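Local coordinates for tubulin-like protein CetZ2 (Haloferax volcanii, PDB 4B45), which binds GTP and, as a tubulin and FtsZ homologue with GTPase activity, takes part in controlling cell shape in this archaeon, at residues A187-L192 with L225-A230; A266-A271 with S312-G317. All blocks are in the same frame, centred on the assembly; numbering follows the deposited sequence.

Contact 1 (A187-L192 with L225-A230); sequences ARRVGL and LGYASA
Tyr-227 rises from strand 222-231 into the side of helix 175-196, where two consecutive arginines receive it. The tight part lies at the base of the side chain: Arg-189 CG sits 3.5 Å from Tyr-227 CB, and CB lies over one face of the Arg-189 guanidinium, whose plane is 56° from that of the ring. Beside it, Leu-225 CD2 presses against the helix backbone, 3.4 Å from Arg-189 O, and meets Val-190 CG2 at 4.2 Å. No hydrogen bond joins the two segments; Arg-189 NH1 instead bonds Ala-185 O, one turn back in its own helix. This helix, which carries the GTP-binding Asn-183, probably corresponds to the central core helix of tubulin and FtsZ, joining the nucleotide-binding domain to the C-terminal domain; segment 187-192 runs at 105° to segment 225-230. Toward the hydroxyl end the contact opens to solvent, since Arg-188 is partly exposed, although its NH1 comes within 3.5 Å of Tyr-227 CE2. The Arg-188 chain bends at chi2 and chi3, and its CD stands 4.2 Å from the ring centroid in a CH-pi contact. With CG anti to N (chi1 177°), the Tyr-227 ring also reaches Leu-192 CD1, 4.0 Å from Tyr-227 CE1. Were Tyr-227 an alanine, Arg-188 CD would probably lose the face it rests on and Leu-192 CD1 its aromatic neighbour, leaving a gap.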
ATOM      1  N   ALA A 187      -3.273   2.769  -5.944  1.00 44.68           N
ATOM      2  CA  ALA A 187      -3.586   4.139  -5.577  1.00 47.06           C
ATOM      3  C   ALA A 187      -5.047   4.317  -5.158  1.00 47.45           C
ATOM      4  O   ALA A 187      -5.324   4.964  -4.150  1.00 43.44           O
ATOM      5  CB  ALA A 187      -3.243   5.067  -6.693  1.00 38.59           C
ATOM      6  N   ARG A 188      -5.972   3.754  -5.933  1.00 51.58           N
ATOM      7  CA  ARG A 188      -7.400   3.848  -5.618  1.00 51.17           C
ATOM      8  C   ARG A 188      -7.730   3.195  -4.279  1.00 49.69           C
ATOM      9  O   ARG A 188      -8.405   3.790  -3.445  1.00 50.00           O
ATOM     10  CB  ARG A 188      -8.248   3.207  -6.717  1.00 56.06           C
ATOM     11  CG  ARG A 188      -9.683   2.947  -6.292  1.00 67.35           C
ATOM     12  CD  ARG A 188     -10.258   1.721  -7.000  1.00 76.99           C
ATOM     13  NE  ARG A 188     -10.932   2.065  -8.249  1.00 80.37           N
ATOM     14  CZ  ARG A 188     -11.269   1.184  -9.188  1.00 82.81           C
ATOM     15  NH1 ARG A 188     -10.989  -0.104  -9.036  1.00 81.63           N
ATOM     16  NH2 ARG A 188     -11.879   1.596 -10.289  1.00 87.26           N
ATOM     17  N   ARG A 189      -7.246   1.969  -4.087  1.00 49.31           N
ATOM     18  CA  ARG A 189      -7.386   1.246  -2.822  1.00 46.47           C
ATOM     19  C   ARG A 189      -6.844   1.989  -1.608  1.00 46.66           C
ATOM     20  O   ARG A 189      -7.534   2.134  -0.599  1.00 44.58           O
ATOM     21  CB  ARG A 189      -6.668  -0.101  -2.900  1.00 40.73           C
ATOM     22  CG  ARG A 189      -7.459  -1.174  -3.578  1.00 57.15           C
ATOM     23  CD  ARG A 189      -6.535  -2.222  -4.131  1.00 55.29           C
ATOM     24  NE  ARG A 189      -7.237  -3.325  -4.786  1.00 52.88           N
ATOM     25  CZ  ARG A 189      -7.906  -3.212  -5.932  1.00 66.88           C
ATOM     26  NH1 ARG A 189      -7.997  -2.036  -6.553  1.00 71.51           N
ATOM     27  NH2 ARG A 189      -8.499  -4.278  -6.452  1.00 67.93           N
ATOM     28  N   VAL A 190      -5.585   2.402  -1.687  1.00 48.20           N
ATOM     29  CA  VAL A 190      -4.932   3.075  -0.567  1.00 46.88           C
ATOM     30  C   VAL A 190      -5.526   4.459  -0.358  1.00 42.79           C
ATOM     31  O   VAL A 190      -5.837   4.843   0.772  1.00 46.70           O
ATOM     32  CB  VAL A 190      -3.410   3.148  -0.769  1.00 42.68           C
ATOM     33  CG1 VAL A 190      -2.748   3.969   0.344  1.00 39.66           C
ATOM     34  CG2 VAL A 190      -2.824   1.739  -0.818  1.00 44.03           C
ATOM     35  N   GLY A 191      -5.711   5.190  -1.455  1.00 39.19           N
ATOM     36  CA  GLY A 191      -6.307   6.515  -1.406  1.00 34.61           C
ATOM     37  C   GLY A 191      -7.658   6.539  -0.704  1.00 48.35           C
ATOM     38  O   GLY A 191      -7.922   7.434   0.104  1.00 47.03           O
ATOM     39  N   LEU A 192      -8.515   5.558  -1.009  1.00 42.39           N
ATOM     40  CA  LEU A 192      -9.837   5.487  -0.405  1.00 37.66           C
ATOM     41  C   LEU A 192      -9.695   5.186   1.075  1.00 38.55           C
ATOM     42  O   LEU A 192     -10.437   5.715   1.894  1.00 46.21           O
ATOM     43  CB  LEU A 192     -10.695   4.398  -1.075  1.00 35.34           C
ATOM     44  CG  LEU A 192     -11.237   4.736  -2.460  1.00 42.34           C
ATOM     45  CD1 LEU A 192     -11.976   3.539  -3.064  1.00 43.98           C
ATOM     46  CD2 LEU A 192     -12.121   5.976  -2.438  1.00 41.42           C
ATOM     47  N   LEU A 225      -4.592  -5.248   1.681  1.00 34.40           N
ATOM     48  CA  LEU A 225      -5.726  -4.358   1.502  1.00 40.09           C
ATOM     49  C   LEU A 225      -6.624  -4.886   0.411  1.00 40.99           C
ATOM     50  O   LEU A 225      -6.218  -4.955  -0.736  1.00 39.12           O
ATOM     51  CB  LEU A 225      -5.269  -2.935   1.175  1.00 39.10           C
ATOM     52  CG  LEU A 225      -6.420  -1.916   1.099  1.00 44.48           C
ATOM     53  CD1 LEU A 225      -7.284  -1.945   2.384  1.00 41.43           C
ATOM     54  CD2 LEU A 225      -5.933  -0.485   0.814  1.00 39.58           C
ATOM     55  N   GLY A 226      -7.845  -5.266   0.777  1.00 40.25           N
ATOM     56  CA  GLY A 226      -8.769  -5.842  -0.174  1.00 34.14           C
ATOM     57  C   GLY A 226      -9.764  -4.836  -0.718  1.00 40.06           C
ATOM     58  O   GLY A 226     -10.198  -3.922  -0.008  1.00 43.71           O
ATOM     59  N   TYR A 227     -10.142  -5.013  -1.979  1.00 40.90           N
ATOM     60  CA  TYR A 227     -11.146  -4.155  -2.592  1.00 40.53           C
ATOM     61  C   TYR A 227     -12.034  -4.914  -3.589  1.00 48.41           C
ATOM     62  O   TYR A 227     -11.549  -5.747  -4.370  1.00 43.19           O
ATOM     63  CB  TYR A 227     -10.474  -2.960  -3.263  1.00 44.19           C
ATOM     64  CG  TYR A 227     -11.422  -2.040  -4.001  1.00 45.95           C
ATOM     65  CD1 TYR A 227     -12.131  -1.065  -3.326  1.00 45.40           C
ATOM     66  CD2 TYR A 227     -11.598  -2.150  -5.379  1.00 49.95           C
ATOM     67  CE1 TYR A 227     -13.001  -0.219  -4.000  1.00 50.26           C
ATOM     68  CE2 TYR A 227     -12.465  -1.317  -6.060  1.00 45.59           C
ATOM     69  CZ  TYR A 227     -13.167  -0.356  -5.363  1.00 46.70           C
ATOM     70  OH  TYR A 227     -14.022   0.488  -6.035  1.00 51.49           O
ATOM     71  N   ALA A 228     -13.337  -4.644  -3.533  1.00 49.54           N
ATOM     72  CA  ALA A 228     -14.275  -5.107  -4.562  1.00 52.09           C
ATOM     73  C   ALA A 228     -15.511  -4.218  -4.584  1.00 51.95           C
ATOM     74  O   ALA A 228     -15.887  -3.645  -3.556  1.00 49.32           O
ATOM     75  CB  ALA A 228     -14.669  -6.569  -4.344  1.00 43.67           C
ATOM     76  N   SER A 229     -16.143  -4.098  -5.751  1.00 51.90           N
ATOM     77  CA  SER A 229     -17.313  -3.226  -5.886  1.00 49.05           C
ATOM     78  C   SER A 229     -18.440  -3.847  -6.703  1.00 51.84           C
ATOM     79  O   SER A 229     -18.251  -4.829  -7.418  1.00 49.53           O
ATOM     80  CB  SER A 229     -16.929  -1.877  -6.494  1.00 51.77           C
ATOM     81  OG  SER A 229     -16.680  -2.004  -7.885  1.00 52.96           O
ATOM     82  N   ALA A 230     -19.619  -3.250  -6.589  1.00 53.27           N
ATOM     83  CA  ALA A 230     -20.806  -3.759  -7.264  1.00 51.39           C
ATOM     84  C   ALA A 230     -21.756  -2.611  -7.505  1.00 51.84           C
ATOM     85  O   ALA A 230     -21.754  -1.625  -6.760  1.00 49.94           O
ATOM     86  CB  ALA A 230     -21.480  -4.793  -6.411  1.00 42.63           C
TER

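Contact 2 (A266-A271 with S312-G317); sequences ALVVIA and SLVLLG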
ATOM      1  N   ALA A 266      -8.608  -6.586  11.475  1.00 37.48           N
ATOM      2  CA  ALA A 266      -9.222  -6.239  10.213  1.00 39.17           C
ATOM      3  C   ALA A 266     -10.037  -4.978  10.366  1.00 41.47           C
ATOM      4  O   ALA A 266     -10.539  -4.679  11.449  1.00 43.25           O
ATOM      5  CB  ALA A 266     -10.107  -7.374   9.728  1.00 35.27           C
ATOM      6  N   LEU A 267     -10.166  -4.246   9.268  1.00 38.50           N
ATOM      7  CA  LEU A 267     -11.040  -3.088   9.217  1.00 38.16           C
ATOM      8  C   LEU A 267     -11.919  -3.183   7.976  1.00 41.15           C
ATOM      9  O   LEU A 267     -11.433  -3.217   6.841  1.00 37.57           O
ATOM     10  CB  LEU A 267     -10.230  -1.795   9.204  1.00 39.88           C
ATOM     11  CG  LEU A 267     -11.074  -0.561   8.924  1.00 38.98           C
ATOM     12  CD1 LEU A 267     -12.071  -0.336  10.082  1.00 35.43           C
ATOM     13  CD2 LEU A 267     -10.203   0.661   8.694  1.00 34.01           C
ATOM     14  N   VAL A 268     -13.227  -3.233   8.199  1.00 41.80           N
ATOM     15  CA  VAL A 268     -14.164  -3.362   7.103  1.00 40.70           C
ATOM     16  C   VAL A 268     -14.860  -2.043   6.838  1.00 41.37           C
ATOM     17  O   VAL A 268     -15.598  -1.528   7.678  1.00 42.43           O
ATOM     18  CB  VAL A 268     -15.225  -4.410   7.417  1.00 43.28           C
ATOM     19  CG1 VAL A 268     -16.120  -4.625   6.211  1.00 45.95           C
ATOM     20  CG2 VAL A 268     -14.549  -5.696   7.861  1.00 37.89           C
ATOM     21  N   VAL A 269     -14.615  -1.503   5.655  1.00 43.28           N
ATOM     22  CA  VAL A 269     -15.222  -0.251   5.258  1.00 40.95           C
ATOM     23  C   VAL A 269     -16.131  -0.573   4.086  1.00 44.94           C
ATOM     24  O   VAL A 269     -15.700  -1.151   3.086  1.00 41.31           O
ATOM     25  CB  VAL A 269     -14.143   0.817   4.874  1.00 45.39           C
ATOM     26  CG1 VAL A 269     -14.783   2.133   4.425  1.00 43.50           C
ATOM     27  CG2 VAL A 269     -13.199   1.077   6.039  1.00 42.28           C
ATOM     28  N   ILE A 270     -17.404  -0.240   4.239  1.00 43.94           N
ATOM     29  CA  ILE A 270     -18.345  -0.297   3.135  1.00 41.73           C
ATOM     30  C   ILE A 270     -18.510   1.129   2.650  1.00 43.89           C
ATOM     31  O   ILE A 270     -18.872   2.021   3.427  1.00 42.58           O
ATOM     32  CB  ILE A 270     -19.719  -0.825   3.586  1.00 43.17           C
ATOM     33  CG1 ILE A 270     -19.565  -2.189   4.252  1.00 41.32           C
ATOM     34  CG2 ILE A 270     -20.693  -0.877   2.418  1.00 40.98           C
ATOM     35  CD1 ILE A 270     -18.768  -3.159   3.441  1.00 45.52           C
ATOM     36  N   ALA A 271     -18.227   1.352   1.372  1.00 37.20           N
ATOM     37  CA  ALA A 271     -18.323   2.688   0.801  1.00 40.56           C
ATOM     38  C   ALA A 271     -19.476   2.808  -0.195  1.00 46.22           C
ATOM     39  O   ALA A 271     -19.775   1.869  -0.942  1.00 51.50           O
ATOM     40  CB  ALA A 271     -16.993   3.067   0.127  1.00 37.93           C
ATOM     41  N   SER A 312     -16.645  -2.738  -0.759  1.00 41.78           N
ATOM     42  CA  SER A 312     -16.035  -3.088   0.507  1.00 40.91           C
ATOM     43  C   SER A 312     -14.531  -2.894   0.367  1.00 41.31           C
ATOM     44  O   SER A 312     -13.899  -3.354  -0.595  1.00 38.79           O
ATOM     45  CB  SER A 312     -16.325  -4.533   0.902  1.00 43.99           C
ATOM     46  OG  SER A 312     -17.717  -4.754   1.027  1.00 67.93           O
ATOM     47  N   LEU A 313     -13.966  -2.199   1.333  1.00 39.53           N
ATOM     48  CA  LEU A 313     -12.542  -1.978   1.373  1.00 41.42           C
ATOM     49  C   LEU A 313     -12.134  -2.588   2.693  1.00 40.62           C
ATOM     50  O   LEU A 313     -12.563  -2.119   3.749  1.00 45.73           O
ATOM     51  CB  LEU A 313     -12.274  -0.485   1.360  1.00 43.11           C
ATOM     52  CG  LEU A 313     -10.851   0.042   1.281  1.00 43.30           C
ATOM     53  CD1 LEU A 313     -10.270  -0.212  -0.114  1.00 45.59           C
ATOM     54  CD2 LEU A 313     -10.863   1.530   1.607  1.00 47.85           C
ATOM     55  N   VAL A 314     -11.365  -3.669   2.639  1.00 36.69           N
ATOM     56  CA  VAL A 314     -10.988  -4.386   3.857  1.00 39.03           C
ATOM     57  C   VAL A 314      -9.484  -4.416   4.092  1.00 44.84           C
ATOM     58  O   VAL A 314      -8.752  -5.039   3.334  1.00 41.37           O
ATOM     59  CB  VAL A 314     -11.483  -5.830   3.824  1.00 39.62           C
ATOM     60  CG1 VAL A 314     -11.045  -6.549   5.080  1.00 44.45           C
ATOM     61  CG2 VAL A 314     -13.015  -5.862   3.698  1.00 38.64           C
ATOM     62  N   LEU A 315      -9.041  -3.756   5.161  1.00 39.49           N
ATOM     63  CA  LEU A 315      -7.642  -3.766   5.574  1.00 38.57           C
ATOM     64  C   LEU A 315      -7.431  -4.925   6.528  1.00 41.25           C
ATOM     65  O   LEU A 315      -8.182  -5.081   7.489  1.00 36.49           O
ATOM     66  CB  LEU A 315      -7.280  -2.444   6.274  1.00 40.47           C
ATOM     67  CG  LEU A 315      -5.856  -2.343   6.844  1.00 46.73           C
ATOM     68  CD1 LEU A 315      -4.795  -2.446   5.731  1.00 31.51           C
ATOM     69  CD2 LEU A 315      -5.656  -1.068   7.689  1.00 44.33           C
ATOM     70  N   LEU A 316      -6.431  -5.755   6.248  1.00 40.56           N
ATOM     71  CA  LEU A 316      -6.105  -6.877   7.117  1.00 37.67           C
ATOM     72  C   LEU A 316      -4.724  -6.676   7.706  1.00 39.52           C
ATOM     73  O   LEU A 316      -3.738  -6.591   6.973  1.00 45.36           O
ATOM     74  CB  LEU A 316      -6.141  -8.181   6.326  1.00 38.28           C
ATOM     75  CG  LEU A 316      -7.469  -8.457   5.617  1.00 43.50           C
ATOM     76  CD1 LEU A 316      -7.248  -9.194   4.325  1.00 43.58           C
ATOM     77  CD2 LEU A 316      -8.384  -9.255   6.529  1.00 37.73           C
ATOM     78  N   GLY A 317      -4.642  -6.617   9.028  1.00 39.33           N
ATOM     79  CA  GLY A 317      -3.368  -6.371   9.678  1.00 43.19           C
ATOM     80  C   GLY A 317      -2.859  -7.638  10.325  1.00 45.16           C
ATOM     81  O   GLY A 317      -3.652  -8.472  10.761  1.00 42.47           O
TER
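Val-268 lies alongside Val-314, both pointing the same way, with CG1 of the former 4.2 Å from CG2 of the latter; the Val-268 branch is the one anti to its N, the Val-314 branch the one anti to its carbonyl carbon. They form a non-hydrogen-bonded pair of an antiparallel arrangement, with segment directions 174° apart. On the same face Ala-266 CB meets Leu-316 CD2 at 4.1 Å, and the end of Ile-270 turns inward, placing CD1 3.8 Å from Ser-312 CB. The hydroxyl of Ser-312 is hydrogen-bonded to Thr-246 and Thr-247. Hydrogen-bonded pairs alternate with these: Leu-267 with Leu-315, and Val-269 with Leu-313, where Leu-313 N to Val-269 O is the shortest and straightest bond at 2.7 Å and 171°. The return bond, Val-269 N to Leu-313 O, is 2.9 Å long, its donor tilted 24° from the carbonyl plane. The four bonds of these pairs define the register of the two middle strands in the C-terminal domain's part of the sheet. The face carrying Val-268 and Val-314 packs against helices 279-293 and 240-252. On the other, Leu-267 and Leu-315 meet helix 210-217, while strand 298-304 continues the sheet beyond strand 263-272.

Strand 222-231 of contact 1 and strand 309-319 of contact 2 are neighbours in one sheet, and the contact centres are 9 Å apart. Probable hydrogen bonds stitch them together: Gly-226 N to Val-314 O at 2.7 Å and Ser-312 N to Ala-228 O at 3.0 Å. Contact 1 sets the helix on the sheet, and contact 2 adds strand 263-272 on the far side of strand 309-319. They also meet at the helix itself, since Leu-313 CD1 comes within 3.6 Å of Arg-189 O. The nucleotide lies on the side of contact 1: the Val-190 side chain is about 11 Å from the bound GTP analogue, whereas contact 2 is away from the GTP-binding residues.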